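PDB 3ZED: RNA-directed RNA polymerase from Infectious pancreatic necrosis virus, which catalyses RNA-directed synthesis of RNA from ribonucleoside triphosphates to copy the viral genome, and probably also exists covalently attached to the genomic RNA. Local coordinates for residues 370-375 with 382-387; 388-393 with 486-491. One frame throughout, in Å; residues are numbered along the deposited sequence.

Overall arrangement
Both interactions belong to one beta-hairpin of the polymerase palm, strands 382-386 and 389-394; the Ala-Asp-Asn sequence of birnavirus motif C spans its turn and the start of the second strand. Interaction 1 packs the first strand on helix 364-377; interaction 2 packs the second on helix 476-493, against the other face of the sheet. Their centres lie about 12 Å apart. The strands are tied by probable hydrogen bonds, Leu-393 N to Leu-382 O and Met-384 N to Tyr-391 O, both 2.8 Å. Ile-372 and Leu-393 also touch, joining the two contacts through their side chains. The side chain of Val-487 lies about 10 Å from a bound potassium ion.

Interaction 1: 370-375 with 382-387; sequences TIIRDS and LVMIYA
The first strand of the palm's motif C hairpin rests on helix 364-377 through Leu-382, whose branched end meets Ile-371, Ile-372 and Ser-375 of the helix. Helix and strand run roughly antiparallel, at 155° with axes 10.3 Å apart, a spacing that side chains of this size can fill. With CG anti to the backbone N (chi1 -166°), Leu-382 reaches its two methyls out from the strand. Both lie against Ile-371 CG2 and the serine oxygen: CD2 is 3.8 Å from Ile-371 CG2, and CD1 is the closer of the two to Ser-375 OG, at 3.7 Å. CD2 also reaches Ile-372 CG1 at 4.0 Å, and the leucine lies roughly perpendicular to both isoleucines. A serine suits this buried turn of helix because it is small and because its hydroxyl can lean back on the helix, giving a weak bond of 3.3 Å from OG to Ile-371 O. Two residues along the strand, on the same face, the flexible thioether of Met-384 extends its methyl CE to 4.3 Å from Ile-372 CG1. Ile-372 is also packed by Leu-524 and Ile-528 of helix 524-533, while Phe-690 lies against Ile-371. Cohesion between the two segments is therefore apolar and shape-dependent, and the one hydroxyl at the interface directs its weak bond into its own helix.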
# COMPACT_ATOMS: atom_id res chain seq x y z
N THR B 370 11.40 9.60 21.90
CA THR B 370 10.92 9.72 23.29
C THR B 370 10.35 8.36 23.74
O THR B 370 10.70 7.89 24.81
CB THR B 370 9.90 10.87 23.41
OG1 THR B 370 10.55 12.10 23.08
CG2 THR B 370 9.31 11.00 24.81
N ILE B 371 9.52 7.72 22.90
CA ILE B 371 8.92 6.42 23.19
C ILE B 371 10.04 5.37 23.36
O ILE B 371 10.01 4.64 24.35
CB ILE B 371 7.85 6.01 22.12
CG1 ILE B 371 6.58 6.88 22.27
CG2 ILE B 371 7.48 4.52 22.24
CD1 ILE B 371 5.82 7.10 20.95
N ILE B 372 11.05 5.37 22.46
CA ILE B 372 12.19 4.45 22.52
C ILE B 372 13.02 4.67 23.80
O ILE B 372 13.32 3.70 24.51
CB ILE B 372 13.07 4.55 21.23
CG1 ILE B 372 12.34 3.90 20.02
CG2 ILE B 372 14.49 3.93 21.44
CD1 ILE B 372 13.02 4.18 18.62
N ARG B 373 13.36 5.93 24.11
CA ARG B 373 14.17 6.29 25.28
C ARG B 373 13.47 5.91 26.59
O ARG B 373 14.12 5.34 27.47
CB ARG B 373 14.55 7.78 25.28
CG ARG B 373 15.69 8.09 24.27
CD ARG B 373 16.05 9.56 24.25
NE ARG B 373 15.14 10.33 23.39
CZ ARG B 373 15.13 11.66 23.26
NH1 ARG B 373 15.99 12.41 23.96
NH2 ARG B 373 14.26 12.25 22.45
N ASP B 374 12.14 6.15 26.70
CA ASP B 374 11.37 5.79 27.88
C ASP B 374 11.35 4.26 28.05
O ASP B 374 11.49 3.78 29.18
CB ASP B 374 9.93 6.37 27.82
CG ASP B 374 9.82 7.89 27.93
OD1 ASP B 374 10.89 8.57 28.02
OD2 ASP B 374 8.68 8.41 27.90
N SER B 375 11.24 3.51 26.95
CA SER B 375 11.26 2.05 26.98
C SER B 375 12.58 1.54 27.54
O SER B 375 12.57 0.70 28.45
CB SER B 375 11.02 1.47 25.59
OG SER B 375 9.64 1.53 25.28
N LEU B 382 9.51 -3.21 23.10
CA LEU B 382 8.67 -2.37 22.25
C LEU B 382 8.49 -3.02 20.88
O LEU B 382 9.43 -3.61 20.34
CB LEU B 382 9.37 -0.99 22.12
CG LEU B 382 8.60 0.20 21.56
CD1 LEU B 382 7.40 0.58 22.47
CD2 LEU B 382 9.53 1.39 21.45
N VAL B 383 7.27 -2.92 20.34
CA VAL B 383 6.96 -3.42 19.01
C VAL B 383 6.21 -2.33 18.24
O VAL B 383 5.39 -1.61 18.81
CB VAL B 383 6.24 -4.80 19.00
CG1 VAL B 383 4.80 -4.73 19.51
CG2 VAL B 383 6.30 -5.43 17.60
N MET B 384 6.53 -2.19 16.96
CA MET B 384 5.89 -1.25 16.04
C MET B 384 5.59 -1.97 14.75
O MET B 384 6.40 -2.81 14.32
CB MET B 384 6.75 0.00 15.78
CG MET B 384 7.04 0.80 17.03
SD MET B 384 7.86 2.30 16.57
CE MET B 384 8.61 2.77 18.09
N ILE B 385 4.43 -1.68 14.15
CA ILE B 385 3.98 -2.37 12.93
C ILE B 385 3.52 -1.41 11.87
O ILE B 385 2.73 -0.52 12.15
CB ILE B 385 2.87 -3.43 13.23
CG1 ILE B 385 3.31 -4.44 14.33
CG2 ILE B 385 2.42 -4.19 11.96
CD1 ILE B 385 2.13 -5.15 15.04
N TYR B 386 3.95 -1.65 10.64
CA TYR B 386 3.52 -0.91 9.47
C TYR B 386 3.46 -1.87 8.28
O TYR B 386 4.50 -2.13 7.68
CB TYR B 386 4.46 0.27 9.16
CG TYR B 386 3.88 1.18 8.09
CD1 TYR B 386 4.12 0.95 6.74
CD2 TYR B 386 3.08 2.27 8.43
CE1 TYR B 386 3.56 1.76 5.75
CE2 TYR B 386 2.53 3.10 7.46
CZ TYR B 386 2.77 2.83 6.11
OH TYR B 386 2.23 3.62 5.14
N ALA B 387 2.24 -2.38 7.93
CA ALA B 387 2.08 -3.32 6.81
C ALA B 387 3.08 -4.50 6.97
O ALA B 387 3.09 -5.12 8.03
CB ALA B 387 2.26 -2.59 5.46

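Interaction 2: 388-393 with 486-491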
# COMPACT_ATOMS: atom_id res chain seq x y z
N ASP B 388 3.98 -4.74 5.98
CA ASP B 388 4.98 -5.82 6.03
C ASP B 388 6.25 -5.45 6.84
O ASP B 388 7.19 -6.23 6.85
CB ASP B 388 5.39 -6.27 4.60
CG ASP B 388 5.86 -5.13 3.69
OD1 ASP B 388 5.35 -3.99 3.84
OD2 ASP B 388 6.67 -5.41 2.78
N ASN B 389 6.26 -4.31 7.58
CA ASN B 389 7.41 -3.92 8.40
C ASN B 389 7.13 -4.09 9.89
O ASN B 389 6.15 -3.55 10.42
CB ASN B 389 7.82 -2.45 8.14
CG ASN B 389 8.04 -2.06 6.70
OD1 ASN B 389 7.31 -1.24 6.15
ND2 ASN B 389 9.02 -2.63 6.04
N ILE B 390 8.02 -4.80 10.58
CA ILE B 390 7.96 -4.98 12.04
C ILE B 390 9.22 -4.38 12.63
O ILE B 390 10.31 -4.57 12.09
CB ILE B 390 7.79 -6.47 12.46
CG1 ILE B 390 6.50 -7.07 11.89
CG2 ILE B 390 7.88 -6.66 13.99
CD1 ILE B 390 6.54 -8.65 11.77
N TYR B 391 9.06 -3.64 13.74
CA TYR B 391 10.18 -3.08 14.49
C TYR B 391 10.09 -3.59 15.89
O TYR B 391 9.02 -3.47 16.50
CB TYR B 391 10.18 -1.54 14.44
CG TYR B 391 10.27 -1.02 13.03
CD1 TYR B 391 11.50 -0.94 12.37
CD2 TYR B 391 9.12 -0.68 12.31
CE1 TYR B 391 11.59 -0.50 11.05
CE2 TYR B 391 9.20 -0.22 11.00
CZ TYR B 391 10.44 -0.14 10.37
OH TYR B 391 10.51 0.29 9.08
N ILE B 392 11.17 -4.20 16.39
CA ILE B 392 11.24 -4.73 17.75
C ILE B 392 12.43 -4.13 18.49
O ILE B 392 13.57 -4.16 18.01
CB ILE B 392 11.27 -6.30 17.77
CG1 ILE B 392 9.89 -6.87 17.41
CG2 ILE B 392 11.76 -6.85 19.14
CD1 ILE B 392 9.88 -8.35 17.03
N LEU B 393 12.15 -3.63 19.69
CA LEU B 393 13.14 -3.14 20.64
C LEU B 393 13.16 -4.13 21.80
O LEU B 393 12.19 -4.22 22.54
CB LEU B 393 12.79 -1.71 21.11
CG LEU B 393 13.84 -0.92 21.93
CD1 LEU B 393 13.39 0.50 22.13
CD2 LEU B 393 14.05 -1.50 23.33
N ILE B 486 0.01 -11.23 13.08
CA ILE B 486 0.06 -12.66 13.37
C ILE B 486 1.48 -13.03 13.84
O ILE B 486 1.63 -13.72 14.86
CB ILE B 486 -0.41 -13.51 12.15
CG1 ILE B 486 -1.92 -13.30 11.89
CG2 ILE B 486 -0.03 -15.01 12.33
CD1 ILE B 486 -2.49 -13.91 10.58
N VAL B 487 2.52 -12.56 13.11
CA VAL B 487 3.92 -12.83 13.45
C VAL B 487 4.22 -12.24 14.86
O VAL B 487 4.79 -12.93 15.70
CB VAL B 487 4.90 -12.30 12.34
CG1 VAL B 487 6.36 -12.38 12.79
CG2 VAL B 487 4.70 -13.06 11.02
N VAL B 488 3.78 -10.99 15.12
CA VAL B 488 4.00 -10.29 16.41
C VAL B 488 3.23 -11.01 17.54
O VAL B 488 3.84 -11.26 18.58
CB VAL B 488 3.66 -8.78 16.33
CG1 VAL B 488 3.65 -8.12 17.71
CG2 VAL B 488 4.64 -8.06 15.41
N ALA B 489 1.95 -11.39 17.32
CA ALA B 489 1.16 -12.13 18.31
C ALA B 489 1.85 -13.45 18.71
O ALA B 489 1.85 -13.82 19.88
CB ALA B 489 -0.23 -12.41 17.77
N GLU B 490 2.46 -14.15 17.72
CA GLU B 490 3.17 -15.41 17.95
C GLU B 490 4.50 -15.17 18.68
O GLU B 490 4.88 -15.99 19.49
CB GLU B 490 3.38 -16.18 16.63
CG GLU B 490 2.11 -16.85 16.12
CD GLU B 490 1.53 -17.91 17.02
OE1 GLU B 490 2.30 -18.70 17.62
OE2 GLU B 490 0.28 -17.95 17.13
N TRP B 491 5.15 -14.02 18.44
CA TRP B 491 6.37 -13.62 19.15
C TRP B 491 6.04 -13.40 20.63
O TRP B 491 6.72 -13.97 21.48
CB TRP B 491 6.99 -12.38 18.49
CG TRP B 491 8.01 -11.63 19.30
CD1 TRP B 491 9.31 -12.00 19.52
CD2 TRP B 491 7.85 -10.33 19.89
NE1 TRP B 491 9.97 -11.02 20.22
CE2 TRP B 491 9.10 -9.98 20.47
CE3 TRP B 491 6.78 -9.42 19.99
CZ2 TRP B 491 9.28 -8.77 21.16
CZ3 TRP B 491 6.97 -8.23 20.67
CH2 TRP B 491 8.21 -7.91 21.25
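Ile-390 and Ile-392, alternate residues of the second motif C strand, lay their side chains on Val-487, Val-488 and Trp-491 of helix 476-493. The arrangement is a helix packed on one face of the palm sheet, and helix 476-493 is probably the motif B helix, following motif C in the permuted C-A-B order of birnavirus polymerases. Strand and helix run nearly parallel, at 26°, so successive turns of the helix meet successive residues on one face of the strand. Ile-390 divides its branches: CD1 touches Val-487 CG1 at 3.9 Å, while CG2 meets Val-488 CG2 at 3.8 Å, the Ile-390 and Val-488 side chains lying alongside one another and pointing opposite ways. Beta-branched residues suit both sides, giving compact methyl surfaces close to each backbone.

Ile-392 meets the broad indole of Trp-491 with two methyls. CD1 sits over the face of the five-membered ring, 4.0 Å from its centroid and 16° off the normal, in a CH-pi contact; CG2 packs at 3.7 Å on CZ2 of the six-membered ring. The tryptophan reaches the strand because its CG stands anti to the backbone N (chi1 164°).

Further out, Val-383 of the first hairpin strand touches both Ile-392 and Val-488, extending the apolar layer to the neighbouring strand. Phe-504 meets the indole with its ring plane steeply inclined to it. The indole's polar atom is held loosely: NE1 makes weak hydrogen bonds to Gln-394 OE1 and to Pro-497 O.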